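Local coordinates for protein carbonic anhydrase (Coccomyxa sp. PA, PDB 3UCJ) that probably catalyses the reversible hydration of carbon dioxide to hydrogencarbonate at a zinc ion, as a member of the beta-class carbonic anhydrases, at residues 102-107 against 153-158; 98-103 against 181-186; 39-44 against 94-99; 43-48 against 73-78. All blocks are in the same frame, centred on the assembly; numbering follows the deposited sequence.

Interaction 1: 102-107 against 153-158; sequences GHYNCG and MVELNV. With ZN (zinc ion), chain C; AZM (5-acetamido-1,3,4-thiadiazole-2-sulfonamide), chain D.
Tyr104 and Glu155 both set CG anti to their own carbonyl carbon (chi1 -66° and -65°), and these torsions carry the phenol and the carboxylate to one meeting point on the side of the turn away from the zinc, in this beta-class carbonic anhydrase. There Tyr104 OH donates to Glu155 OE1 at 2.8 Å, arriving on the anti side of the carboxylate, whose plane is turned 81° from that of the ring. A phenylalanine in place of Tyr104 would probably leave both Glu155 OE1 and Lys196 NZ without the hydroxyl they share. Behind this bond, Val154 is wedged against the turn that follows strand 97-103: its CG1 lies 3.4 Å from His103 O, while CG2 meets Cys106 CB at 4.0 Å. One helical turn on, Val158 CG2 reaches Gly102 N at 3.4 Å, an approach that a side chain on Gly102 would obstruct. The helix 146-167 thus backs the metal-binding turn, in which Cys106 N-caps the next helix. His103 ND1 donates to Tyr104 O, tilted from the ring plane, while its NE2 binds zinc at 2.1 Å. Zinc is also bound by Cys106 SG at 2.4 Å and by the sulfonamide N1 of acetazolamide at 1.9 Å.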
loop_
_atom_site.group_PDB
_atom_site.type_symbol
_atom_site.label_atom_id
_atom_site.label_comp_id
_atom_site.label_asym_id
_atom_site.label_seq_id
_atom_site.Cartn_x
_atom_site.Cartn_y
_atom_site.Cartn_z
ATOM N N GLY A 102 12.418 -3.386 -18.688
ATOM C CA GLY A 102 12.528 -1.916 -18.597
ATOM C C GLY A 102 12.615 -1.310 -19.998
ATOM O O GLY A 102 12.575 -2.042 -21.002
ATOM N N HIS A 103 12.784 0.002 -20.084
ATOM C CA HIS A 103 12.957 0.603 -21.423
ATOM C C HIS A 103 13.877 1.849 -21.361
ATOM O O HIS A 103 13.841 2.655 -20.404
ATOM C CB HIS A 103 11.614 0.988 -22.042
ATOM C CG HIS A 103 10.941 2.127 -21.350
ATOM N ND1 HIS A 103 10.964 3.434 -21.807
ATOM C CD2 HIS A 103 10.211 2.149 -20.202
ATOM C CE1 HIS A 103 10.244 4.198 -20.990
ATOM N NE2 HIS A 103 9.776 3.440 -20.016
ATOM N N TYR A 104 14.689 2.076 -22.428
ATOM C CA TYR A 104 15.497 3.321 -22.482
ATOM C C TYR A 104 14.598 4.501 -22.615
ATOM O O TYR A 104 13.448 4.377 -23.052
ATOM C CB TYR A 104 16.509 3.225 -23.674
ATOM C CG TYR A 104 17.500 2.116 -23.389
ATOM C CD1 TYR A 104 17.534 0.967 -24.172
ATOM C CD2 TYR A 104 18.365 2.192 -22.272
ATOM C CE1 TYR A 104 18.456 -0.019 -23.946
ATOM C CE2 TYR A 104 19.284 1.190 -22.016
ATOM C CZ TYR A 104 19.299 0.069 -22.855
ATOM O OH TYR A 104 20.171 -0.911 -22.622
ATOM N N ASN A 105 15.073 5.675 -22.185
ATOM C CA ASN A 105 14.276 6.884 -22.226
ATOM C C ASN A 105 13.080 6.844 -21.210
ATOM O O ASN A 105 12.055 7.496 -21.390
ATOM C CB ASN A 105 13.802 7.294 -23.674
ATOM C CG ASN A 105 13.471 8.775 -23.778
ATOM O OD1 ASN A 105 12.314 9.179 -23.993
ATOM N ND2 ASN A 105 14.532 9.633 -23.713
ATOM N N CYS A 106 13.271 6.091 -20.126
ATOM C CA CYS A 106 12.232 5.901 -19.089
ATOM C C CYS A 106 12.364 7.071 -18.151
ATOM O O CYS A 106 13.328 7.141 -17.401
ATOM C CB CYS A 106 12.512 4.586 -18.348
ATOM S SG CYS A 106 11.228 4.395 -16.965
ATOM N N GLY A 107 11.426 7.977 -18.251
ATOM C CA GLY A 107 11.345 9.103 -17.396
ATOM C C GLY A 107 11.251 8.778 -15.923
ATOM O O GLY A 107 11.668 9.614 -15.095
ATOM N N MET A 153 20.928 3.573 -15.401
ATOM C CA MET A 153 19.896 3.477 -14.397
ATOM C C MET A 153 18.787 2.529 -14.849
ATOM O O MET A 153 18.340 1.713 -14.103
ATOM C CB MET A 153 19.347 4.842 -14.074
ATOM C CG MET A 153 18.377 4.864 -12.924
ATOM S SD MET A 153 19.128 4.643 -11.346
ATOM C CE MET A 153 18.708 2.979 -10.917
ATOM N N VAL A 154 18.366 2.663 -16.083
ATOM C CA VAL A 154 17.386 1.759 -16.660
ATOM C C VAL A 154 17.817 0.306 -16.517
ATOM O O VAL A 154 17.091 -0.512 -16.051
ATOM C CB VAL A 154 17.097 2.121 -18.127
ATOM C CG1 VAL A 154 16.336 1.048 -18.793
ATOM C CG2 VAL A 154 16.336 3.389 -18.198
ATOM N N GLU A 155 19.043 0.020 -16.890
ATOM C CA GLU A 155 19.582 -1.307 -16.805
ATOM C C GLU A 155 19.694 -1.846 -15.390
ATOM O O GLU A 155 19.385 -2.975 -15.139
ATOM C CB GLU A 155 20.934 -1.364 -17.506
ATOM C CG GLU A 155 20.855 -1.127 -18.975
ATOM C CD GLU A 155 22.182 -0.750 -19.615
ATOM O OE1 GLU A 155 22.164 -0.335 -20.767
ATOM O OE2 GLU A 155 23.212 -0.852 -18.956
ATOM N N LEU A 156 20.176 -1.030 -14.482
ATOM C CA LEU A 156 20.323 -1.450 -13.099
ATOM C C LEU A 156 18.944 -1.724 -12.513
ATOM O O LEU A 156 18.809 -2.643 -11.685
ATOM C CB LEU A 156 20.994 -0.345 -12.262
ATOM C CG LEU A 156 22.544 -0.306 -12.538
ATOM C CD1 LEU A 156 23.099 1.027 -11.963
ATOM C CD2 LEU A 156 23.236 -1.564 -12.057
ATOM N N ASN A 157 17.995 -0.905 -12.931
ATOM C CA ASN A 157 16.621 -1.062 -12.428
ATOM C C ASN A 157 16.071 -2.425 -12.916
ATOM O O ASN A 157 15.527 -3.241 -12.101
ATOM C CB ASN A 157 15.749 0.087 -12.858
ATOM C CG ASN A 157 14.346 0.007 -12.183
ATOM O OD1 ASN A 157 14.256 -0.166 -10.958
ATOM N ND2 ASN A 157 13.315 0.044 -12.994
ATOM N N VAL A 158 16.228 -2.716 -14.207
ATOM C CA VAL A 158 15.848 -4.090 -14.673
ATOM C C VAL A 158 16.470 -5.172 -13.784
ATOM O O VAL A 158 15.781 -6.126 -13.313
ATOM C CB VAL A 158 16.198 -4.332 -16.184
ATOM C CG1 VAL A 158 15.881 -5.817 -16.575
ATOM C CG2 VAL A 158 15.394 -3.369 -17.059
HETATM ZN ZN ZN C . 9.153 4.253 -18.196
HETATM C C1 AZM D . 7.780 8.336 -17.043
HETATM C C2 AZM D . 8.192 10.153 -15.505
HETATM C C3 AZM D . 8.198 10.839 -13.221
HETATM C C4 AZM D . 8.120 12.005 -12.252
HETATM N N1 AZM D . 8.539 6.073 -18.458
HETATM N N2 AZM D . 8.608 10.414 -16.790
HETATM N N3 AZM D . 8.351 9.307 -17.756
HETATM N N4 AZM D . 8.522 11.095 -14.490
HETATM O O1 AZM D . 6.215 6.984 -18.639
HETATM O O2 AZM D . 7.080 6.028 -16.603
HETATM O O3 AZM D . 7.952 9.652 -12.878
HETATM S S1 AZM D . 7.312 6.852 -17.835
HETATM S S2 AZM D . 7.437 8.638 -15.324
#

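Interaction 2: 98-103 against 181-186; sequences ILVCGH and LSVHGI. With ZN (zinc ion), chain C.
Strands 98-103 and 182-186 run parallel, with axes 4.8 Å apart and 19° between directions, joined by five backbone hydrogen bonds from Ile98 N-Ser182 O (2.8 Å) to Gly102 N-Ile186 O (2.9 Å). This neighbouring pair in the sheet is linked by a long beta-alpha-beta crossover of helices and loops. On one face, Ile98 CD1 packs against Leu181 CD1 at 3.9 Å and also approaches Val183 CG2, and the isoleucine touches Val165 of helix 146-167. An alanine at Ile98 would probably open a gap between Leu181 and Val183 on this face. The other face carries Leu99, Cys101, His184 and Ile186, and Leu9 of the second subunit packs onto it. With CG1 between backbone N and carbonyl carbon (chi1 55°), Ile186 leans on Cys101 CB, 3.7 Å from CG1. Leu99 CD2 lies 4.0 Å from His184 CB. The His184 ring turns its edge to the strand, CD2 being 3.3 Å from Ile98 O, and its NE2 shares a 2.7 Å hydrogen bond with Ser182 OG.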
loop_
_atom_site.group_PDB
_atom_site.type_symbol
_atom_site.label_atom_id
_atom_site.label_comp_id
_atom_site.label_asym_id
_atom_site.label_seq_id
_atom_site.Cartn_x
_atom_site.Cartn_y
_atom_site.Cartn_z
ATOM N N ILE A 98 8.316 -15.219 -16.896
ATOM C CA ILE A 98 7.951 -13.830 -16.425
ATOM C C ILE A 98 9.007 -12.917 -17.102
ATOM O O ILE A 98 10.200 -13.144 -16.936
ATOM C CB ILE A 98 8.109 -13.756 -14.943
ATOM C CG1 ILE A 98 7.087 -14.631 -14.197
ATOM C CG2 ILE A 98 7.897 -12.246 -14.550
ATOM C CD1 ILE A 98 7.422 -14.880 -12.752
ATOM N N LEU A 99 8.549 -11.962 -17.880
ATOM C CA LEU A 99 9.401 -11.042 -18.581
ATOM C C LEU A 99 9.394 -9.746 -17.738
ATOM O O LEU A 99 8.316 -9.200 -17.503
ATOM C CB LEU A 99 8.755 -10.743 -19.904
ATOM C CG LEU A 99 8.439 -11.923 -20.881
ATOM C CD1 LEU A 99 7.650 -11.441 -22.090
ATOM C CD2 LEU A 99 9.816 -12.570 -21.218
ATOM N N VAL A 100 10.568 -9.298 -17.273
ATOM C CA VAL A 100 10.657 -8.041 -16.542
ATOM C C VAL A 100 11.308 -7.132 -17.510
ATOM O O VAL A 100 12.510 -7.281 -17.785
ATOM C CB VAL A 100 11.536 -8.251 -15.283
ATOM C CG1 VAL A 100 11.757 -6.868 -14.444
ATOM C CG2 VAL A 100 10.925 -9.332 -14.403
ATOM N N CYS A 101 10.551 -6.170 -17.953
ATOM C CA CYS A 101 10.998 -5.345 -19.053
ATOM C C CYS A 101 11.187 -3.910 -18.644
ATOM O O CYS A 101 10.198 -3.257 -18.313
ATOM C CB CYS A 101 9.959 -5.425 -20.181
ATOM S SG CYS A 101 10.600 -4.629 -21.708
ATOM N N GLY A 102 12.418 -3.386 -18.688
ATOM C CA GLY A 102 12.528 -1.916 -18.597
ATOM C C GLY A 102 12.615 -1.310 -19.998
ATOM O O GLY A 102 12.575 -2.042 -21.002
ATOM N N HIS A 103 12.784 0.002 -20.084
ATOM C CA HIS A 103 12.957 0.603 -21.423
ATOM C C HIS A 103 13.877 1.849 -21.361
ATOM O O HIS A 103 13.841 2.655 -20.404
ATOM C CB HIS A 103 11.614 0.988 -22.042
ATOM C CG HIS A 103 10.941 2.127 -21.350
ATOM N ND1 HIS A 103 10.964 3.434 -21.807
ATOM C CD2 HIS A 103 10.211 2.149 -20.202
ATOM C CE1 HIS A 103 10.244 4.198 -20.990
ATOM N NE2 HIS A 103 9.776 3.440 -20.016
ATOM N N LEU A 181 9.363 -22.363 -13.833
ATOM C CA LEU A 181 9.072 -20.899 -13.909
ATOM C C LEU A 181 10.391 -20.255 -14.238
ATOM O O LEU A 181 11.309 -20.389 -13.495
ATOM C CB LEU A 181 8.520 -20.472 -12.530
ATOM C CG LEU A 181 7.958 -18.994 -12.509
ATOM C CD1 LEU A 181 6.945 -18.702 -13.593
ATOM C CD2 LEU A 181 7.408 -18.874 -11.095
ATOM N N SER A 182 10.468 -19.526 -15.328
ATOM C CA SER A 182 11.648 -18.762 -15.635
ATOM C C SER A 182 11.403 -17.206 -15.547
ATOM O O SER A 182 10.293 -16.759 -15.763
ATOM C CB SER A 182 12.106 -19.097 -17.044
ATOM O OG SER A 182 11.215 -18.680 -18.052
ATOM N N VAL A 183 12.481 -16.454 -15.338
ATOM C CA VAL A 183 12.411 -14.961 -15.127
ATOM C C VAL A 183 13.487 -14.387 -16.041
ATOM O O VAL A 183 14.606 -14.955 -16.148
ATOM C CB VAL A 183 12.665 -14.644 -13.672
ATOM C CG1 VAL A 183 12.520 -13.072 -13.424
ATOM C CG2 VAL A 183 11.674 -15.434 -12.746
ATOM N N HIS A 184 13.092 -13.388 -16.816
ATOM C CA HIS A 184 13.893 -12.743 -17.859
ATOM C C HIS A 184 14.056 -11.265 -17.691
ATOM O O HIS A 184 13.027 -10.538 -17.595
ATOM C CB HIS A 184 13.225 -13.010 -19.189
ATOM C CG HIS A 184 12.913 -14.471 -19.392
ATOM N ND1 HIS A 184 13.781 -15.337 -20.035
ATOM C CD2 HIS A 184 11.888 -15.234 -18.929
ATOM C CE1 HIS A 184 13.268 -16.555 -20.033
ATOM N NE2 HIS A 184 12.130 -16.530 -19.355
ATOM N N GLY A 185 15.304 -10.797 -17.648
ATOM C CA GLY A 185 15.533 -9.379 -17.665
ATOM C C GLY A 185 15.696 -8.856 -19.060
ATOM O O GLY A 185 16.665 -9.245 -19.741
ATOM N N ILE A 186 14.789 -8.021 -19.546
ATOM C CA ILE A 186 14.901 -7.476 -20.891
ATOM C C ILE A 186 14.701 -5.964 -20.886
ATOM O O ILE A 186 14.231 -5.356 -19.861
ATOM C CB ILE A 186 13.875 -8.126 -21.846
ATOM C CG1 ILE A 186 12.424 -7.997 -21.279
ATOM C CG2 ILE A 186 14.163 -9.566 -22.015
ATOM C CD1 ILE A 186 11.305 -8.326 -22.359
HETATM ZN ZN ZN C . 9.153 4.253 -18.196
#

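Interaction 3: 39-44 against 94-99; sequences APEYLY and KIKHIL
Glu41 O is gripped by two successive amides of the opposing segment, Lys96 N at 3.0 Å and His97 N at 3.2 Å. The two donors reach it differently: His97 N comes nearly head-on to the carbonyl, Lys96 N from 35° out of its plane. The side chains repeat the pairing, since Glu41 and Lys96 run side by side in the same direction and close a salt bridge, OE1 to NZ at 3.0 Å, on the anti side of the carboxylate. Beyond this start the strands lie in parallel register, with Leu43 N donating to His97 O and Leu43 O accepting from Leu99 N. His97 CD2 sits over one face of the Tyr42 ring, 3.5 Å from CE1, with the ring planes 42° apart, so the pair is oblique. Lys96 CB covers the centre of one face of the imidazole, and His97 ND1 is hydrogen-bonded to Ser182 OG of the next strand. Tyr42 CD1 also meets Leu99 CD1 at 3.9 Å. On the other side of the sheet, Ile95 turns CG1 between its backbone N and carbonyl carbon (chi1 49°), which places CD1 3.6 Å from Leu43 CB; Thr89 of helix 80-92 touches both residues, and Leu86 touches Leu43. Leu12 and Thr6 of the second subunit pack onto Tyr42 and His97. Such register and layering belong to the parallel core of an alpha/beta sheet, here strands 42-47 and 97-103.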
loop_
_atom_site.group_PDB
_atom_site.type_symbol
_atom_site.label_atom_id
_atom_site.label_comp_id
_atom_site.label_asym_id
_atom_site.label_seq_id
_atom_site.Cartn_x
_atom_site.Cartn_y
_atom_site.Cartn_z
ATOM N N ALA A 39 -5.199 -18.972 -21.201
ATOM C CA ALA A 39 -4.085 -19.822 -20.802
ATOM C C ALA A 39 -2.756 -19.276 -21.357
ATOM O O ALA A 39 -2.034 -19.907 -22.191
ATOM C CB ALA A 39 -4.361 -21.356 -21.266
ATOM N N PRO A 40 -2.348 -18.050 -20.878
ATOM C CA PRO A 40 -1.120 -17.414 -21.322
ATOM C C PRO A 40 0.041 -18.170 -20.751
ATOM O O PRO A 40 -0.039 -18.667 -19.617
ATOM C CB PRO A 40 -1.234 -15.975 -20.636
ATOM C CG PRO A 40 -1.975 -16.269 -19.384
ATOM C CD PRO A 40 -3.124 -17.142 -20.003
ATOM N N GLU A 41 1.146 -18.204 -21.503
ATOM C CA GLU A 41 2.348 -18.751 -20.955
ATOM C C GLU A 41 3.266 -17.699 -20.306
ATOM O O GLU A 41 4.221 -18.082 -19.670
ATOM C CB GLU A 41 3.151 -19.481 -22.040
ATOM C CG GLU A 41 2.388 -20.785 -22.411
ATOM C CD GLU A 41 3.178 -21.631 -23.369
ATOM O OE1 GLU A 41 3.199 -22.878 -23.122
ATOM O OE2 GLU A 41 3.766 -21.027 -24.321
ATOM N N TYR A 42 2.963 -16.412 -20.508
ATOM C CA TYR A 42 3.889 -15.328 -20.098
ATOM C C TYR A 42 3.122 -14.364 -19.120
ATOM O O TYR A 42 1.932 -14.121 -19.320
ATOM C CB TYR A 42 4.251 -14.485 -21.292
ATOM C CG TYR A 42 5.200 -15.194 -22.252
ATOM C CD1 TYR A 42 6.588 -15.163 -22.036
ATOM C CD2 TYR A 42 4.678 -15.919 -23.342
ATOM C CE1 TYR A 42 7.475 -15.824 -22.879
ATOM C CE2 TYR A 42 5.552 -16.583 -24.230
ATOM C CZ TYR A 42 6.940 -16.543 -23.971
ATOM O OH TYR A 42 7.764 -17.195 -24.804
ATOM N N LEU A 43 3.820 -13.945 -18.079
ATOM C CA LEU A 43 3.466 -12.630 -17.391
ATOM C C LEU A 43 4.507 -11.622 -17.865
ATOM O O LEU A 43 5.675 -11.940 -17.838
ATOM C CB LEU A 43 3.629 -12.858 -15.926
ATOM C CG LEU A 43 3.640 -11.517 -15.040
ATOM C CD1 LEU A 43 2.324 -10.848 -15.175
ATOM C CD2 LEU A 43 3.868 -11.894 -13.604
ATOM N N TYR A 44 4.100 -10.373 -18.174
ATOM C CA TYR A 44 5.059 -9.348 -18.506
ATOM C C TYR A 44 4.784 -8.258 -17.419
ATOM O O TYR A 44 3.634 -7.939 -17.145
ATOM C CB TYR A 44 4.748 -8.807 -19.854
ATOM C CG TYR A 44 5.372 -7.478 -20.264
ATOM C CD1 TYR A 44 6.507 -7.431 -21.066
ATOM C CD2 TYR A 44 4.768 -6.238 -19.890
ATOM C CE1 TYR A 44 7.043 -6.204 -21.502
ATOM C CE2 TYR A 44 5.281 -5.063 -20.313
ATOM C CZ TYR A 44 6.418 -5.026 -21.110
ATOM O OH TYR A 44 6.909 -3.796 -21.474
ATOM N N LYS A 94 -0.569 -20.885 -13.910
ATOM C CA LYS A 94 0.688 -21.628 -14.067
ATOM C C LYS A 94 1.402 -21.179 -15.312
ATOM O O LYS A 94 1.777 -21.985 -16.206
ATOM C CB LYS A 94 0.437 -23.175 -14.023
ATOM C CG LYS A 94 -0.374 -23.589 -12.829
ATOM C CD LYS A 94 -1.016 -25.011 -13.087
ATOM C CE LYS A 94 -2.075 -25.414 -12.031
ATOM N NZ LYS A 94 -1.367 -25.926 -10.811
ATOM N N ILE A 95 1.674 -19.869 -15.394
ATOM C CA ILE A 95 2.406 -19.374 -16.519
ATOM C C ILE A 95 3.801 -20.001 -16.354
ATOM O O ILE A 95 4.179 -20.434 -15.227
ATOM C CB ILE A 95 2.616 -17.774 -16.424
ATOM C CG1 ILE A 95 3.142 -17.504 -15.010
ATOM C CG2 ILE A 95 1.362 -17.066 -16.886
ATOM C CD1 ILE A 95 4.136 -16.294 -15.025
ATOM N N LYS A 96 4.577 -19.978 -17.434
ATOM C CA LYS A 96 5.933 -20.533 -17.458
ATOM C C LYS A 96 7.071 -19.531 -17.416
ATOM O O LYS A 96 8.166 -19.896 -16.965
ATOM C CB LYS A 96 6.089 -21.350 -18.777
ATOM C CG LYS A 96 5.097 -22.573 -18.798
ATOM C CD LYS A 96 5.399 -23.471 -20.044
ATOM C CE LYS A 96 4.418 -24.616 -20.064
ATOM N NZ LYS A 96 4.386 -25.059 -21.484
ATOM N N HIS A 97 6.824 -18.311 -17.892
ATOM C CA HIS A 97 7.900 -17.329 -18.082
ATOM C C HIS A 97 7.421 -15.921 -17.571
ATOM O O HIS A 97 6.340 -15.465 -17.960
ATOM C CB HIS A 97 8.228 -17.165 -19.561
ATOM C CG HIS A 97 8.351 -18.464 -20.311
ATOM N ND1 HIS A 97 9.282 -19.437 -19.961
ATOM C CD2 HIS A 97 7.639 -18.969 -21.366
ATOM C CE1 HIS A 97 9.155 -20.472 -20.794
ATOM N NE2 HIS A 97 8.185 -20.210 -21.665
ATOM N N ILE A 98 8.316 -15.219 -16.896
ATOM C CA ILE A 98 7.951 -13.830 -16.425
ATOM C C ILE A 98 9.007 -12.917 -17.102
ATOM O O ILE A 98 10.200 -13.144 -16.936
ATOM C CB ILE A 98 8.109 -13.756 -14.943
ATOM C CG1 ILE A 98 7.087 -14.631 -14.197
ATOM C CG2 ILE A 98 7.897 -12.246 -14.550
ATOM C CD1 ILE A 98 7.422 -14.880 -12.752
ATOM N N LEU A 99 8.549 -11.962 -17.880
ATOM C CA LEU A 99 9.401 -11.042 -18.581
ATOM C C LEU A 99 9.394 -9.746 -17.738
ATOM O O LEU A 99 8.316 -9.200 -17.503
ATOM C CB LEU A 99 8.755 -10.743 -19.904
ATOM C CG LEU A 99 8.439 -11.923 -20.881
ATOM C CD1 LEU A 99 7.650 -11.441 -22.090
ATOM C CD2 LEU A 99 9.816 -12.570 -21.218
#

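Interaction 4: 43-48 against 73-78; sequences LYIGCA and NLVSNK. With ZN (zinc ion), chain C; AZM (5-acetamido-1,3,4-thiadiazole-2-sulfonamide), chain D.
The contact belongs to the zinc site, where Cys47, a metal ligand at the end of strand 42-47, passes Asn73 of the loop before helix 80-92. Cys47 SG binds zinc at 2.4 Å and lies 3.3 Å from the sulfonamide O2 of acetazolamide. Next to it, Asn73 CB presses on the peptide between Gly46 and Cys47, 3.3 Å from Gly46 C. The residue has positive phi, and its CG stands between backbone N and carbonyl carbon (chi1 57°), which turns the amide along the cysteine side chain and puts OD1 3.7 Å from Cys47 CB. Gly46 itself could not readily bear a side chain, because a CB there would run into Tyr44 CE2. Farther along, Val75 CG2 meets Ile45 CG2 at 3.9 Å, the two side chains crossing at about a right angle. CD1 of the same isoleucine is 4.1 Å from Val75 CG2, so one methyl touches both branches. The loop then closes an ST turn, in which Lys78 N donates to Ser76 OG at 3.0 Å. Polar anchoring comes from outside the pair: Val75 N is held by Gln161 OE1, and Cys47 O by Arg69 NE. Between the segments the contact is van der Waals alone, which is consistent with the backbone that carries the zinc-binding cysteine sulfur being positioned here largely by shape, while coordination and the outside hydrogen bonds supply the directional forces.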
loop_
_atom_site.group_PDB
_atom_site.type_symbol
_atom_site.label_atom_id
_atom_site.label_comp_id
_atom_site.label_asym_id
_atom_site.label_seq_id
_atom_site.Cartn_x
_atom_site.Cartn_y
_atom_site.Cartn_z
ATOM N N LEU A 43 3.820 -13.945 -18.079
ATOM C CA LEU A 43 3.466 -12.630 -17.391
ATOM C C LEU A 43 4.507 -11.622 -17.865
ATOM O O LEU A 43 5.675 -11.940 -17.838
ATOM C CB LEU A 43 3.629 -12.858 -15.926
ATOM C CG LEU A 43 3.640 -11.517 -15.040
ATOM C CD1 LEU A 43 2.324 -10.848 -15.175
ATOM C CD2 LEU A 43 3.868 -11.894 -13.604
ATOM N N TYR A 44 4.100 -10.373 -18.174
ATOM C CA TYR A 44 5.059 -9.348 -18.506
ATOM C C TYR A 44 4.784 -8.258 -17.419
ATOM O O TYR A 44 3.634 -7.939 -17.145
ATOM C CB TYR A 44 4.748 -8.807 -19.854
ATOM C CG TYR A 44 5.372 -7.478 -20.264
ATOM C CD1 TYR A 44 6.507 -7.431 -21.066
ATOM C CD2 TYR A 44 4.768 -6.238 -19.890
ATOM C CE1 TYR A 44 7.043 -6.204 -21.502
ATOM C CE2 TYR A 44 5.281 -5.063 -20.313
ATOM C CZ TYR A 44 6.418 -5.026 -21.110
ATOM O OH TYR A 44 6.909 -3.796 -21.474
ATOM N N ILE A 45 5.877 -7.767 -16.863
ATOM C CA ILE A 45 5.860 -6.606 -15.899
ATOM C C ILE A 45 6.729 -5.560 -16.607
ATOM O O ILE A 45 7.962 -5.838 -16.864
ATOM C CB ILE A 45 6.533 -6.989 -14.651
ATOM C CG1 ILE A 45 5.763 -8.145 -13.932
ATOM C CG2 ILE A 45 6.610 -5.719 -13.662
ATOM C CD1 ILE A 45 6.533 -8.823 -12.813
ATOM N N GLY A 46 6.111 -4.435 -16.947
ATOM C CA GLY A 46 6.815 -3.409 -17.710
ATOM C C GLY A 46 6.338 -2.047 -17.300
ATOM O O GLY A 46 5.521 -1.919 -16.383
ATOM N N CYS A 47 6.833 -1.041 -18.010
ATOM C CA CYS A 47 6.507 0.363 -17.675
ATOM C C CYS A 47 5.181 0.819 -18.294
ATOM O O CYS A 47 4.859 0.363 -19.421
ATOM C CB CYS A 47 7.684 1.295 -18.165
ATOM S SG CYS A 47 7.372 2.893 -17.449
ATOM N N ALA A 48 4.443 1.734 -17.631
ATOM C CA ALA A 48 3.220 2.252 -18.069
ATOM C C ALA A 48 3.404 3.221 -19.287
ATOM O O ALA A 48 2.472 3.567 -19.916
ATOM C CB ALA A 48 2.520 2.999 -16.896
ATOM N N ASN A 73 8.165 0.098 -13.976
ATOM C CA ASN A 73 8.300 -1.321 -13.981
ATOM C C ASN A 73 8.885 -1.890 -12.698
ATOM O O ASN A 73 9.796 -2.698 -12.665
ATOM C CB ASN A 73 8.974 -1.877 -15.290
ATOM C CG ASN A 73 10.366 -1.308 -15.599
ATOM O OD1 ASN A 73 10.501 -0.372 -16.424
ATOM N ND2 ASN A 73 11.389 -1.927 -15.058
ATOM N N LEU A 74 8.295 -1.460 -11.598
ATOM C CA LEU A 74 8.841 -1.774 -10.305
ATOM C C LEU A 74 8.074 -2.989 -9.697
ATOM O O LEU A 74 6.892 -3.115 -9.891
ATOM C CB LEU A 74 8.528 -0.611 -9.367
ATOM C CG LEU A 74 9.232 0.708 -9.824
ATOM C CD1 LEU A 74 8.982 1.671 -8.685
ATOM C CD2 LEU A 74 10.769 0.571 -9.884
ATOM N N VAL A 75 8.777 -3.750 -8.901
ATOM C CA VAL A 75 8.201 -4.951 -8.242
ATOM C C VAL A 75 8.569 -4.888 -6.781
ATOM O O VAL A 75 9.768 -4.956 -6.399
ATOM C CB VAL A 75 8.851 -6.227 -8.883
ATOM C CG1 VAL A 75 8.365 -7.555 -8.149
ATOM C CG2 VAL A 75 8.574 -6.250 -10.344
ATOM N N SER A 76 7.558 -4.797 -5.887
ATOM C CA SER A 76 7.853 -4.847 -4.517
ATOM C C SER A 76 6.899 -5.868 -3.864
ATOM O O SER A 76 5.720 -5.892 -4.217
ATOM C CB SER A 76 7.439 -3.470 -3.885
ATOM O OG SER A 76 7.514 -3.569 -2.462
ATOM N N ASN A 77 7.405 -6.578 -2.839
ATOM C CA ASN A 77 6.582 -7.548 -2.059
ATOM C C ASN A 77 5.468 -6.839 -1.339
ATOM O O ASN A 77 4.392 -7.449 -1.051
ATOM C CB ASN A 77 7.439 -8.163 -0.979
ATOM C CG ASN A 77 8.507 -9.178 -1.524
ATOM O OD1 ASN A 77 8.454 -9.646 -2.671
ATOM N ND2 ASN A 77 9.457 -9.475 -0.664
ATOM N N LYS A 78 5.663 -5.510 -1.156
ATOM C CA LYS A 78 4.626 -4.759 -0.442
ATOM C C LYS A 78 3.685 -4.022 -1.324
ATOM O O LYS A 78 2.908 -3.206 -0.823
ATOM C CB LYS A 78 5.314 -3.874 0.589
ATOM C CG LYS A 78 5.954 -4.757 1.683
ATOM C CD LYS A 78 6.910 -4.069 2.667
ATOM C CE LYS A 78 6.130 -3.040 3.623
ATOM N NZ LYS A 78 6.959 -2.702 4.879
HETATM ZN ZN ZN C . 9.153 4.253 -18.196
HETATM C C1 AZM D . 7.780 8.336 -17.043
HETATM C C2 AZM D . 8.192 10.153 -15.505
HETATM C C3 AZM D . 8.198 10.839 -13.221
HETATM C C4 AZM D . 8.120 12.005 -12.252
HETATM N N1 AZM D . 8.539 6.073 -18.458
HETATM N N2 AZM D . 8.608 10.414 -16.790
HETATM N N3 AZM D . 8.351 9.307 -17.756
HETATM N N4 AZM D . 8.522 11.095 -14.490
HETATM O O1 AZM D . 6.215 6.984 -18.639
HETATM O O2 AZM D . 7.080 6.028 -16.603
HETATM O O3 AZM D . 7.952 9.652 -12.878
HETATM S S1 AZM D . 7.312 6.852 -17.835
HETATM S S2 AZM D . 7.437 8.638 -15.324
#

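In the fold
Interactions 2 and 3 extend the parallel part of one mixed sheet on both sides of strand 97-103 and share Ile98 and Leu99, and Ser182 N is 2.8 Å from Lys96 O. Interactions 1 and 4 bring the ends of strands 97-103 and 42-47 to the zinc, with His103 CD2 3.4 Å from Cys47 CB. Together, with centres 13 Å apart, they supply His103, Cys106 and Cys47 to the zinc, whose fourth ligand is the inhibitor's sulfonamide nitrogen. Cys101 N, 2.8 Å from Ile45 O, joins interaction 2 to 4, while Val158 CG2 of interaction 1 rests 3.6 Å from Ile186 O of interaction 2. Interaction 3, about 22 Å from interaction 1 centre to centre, lies at the opposite end of the sheet.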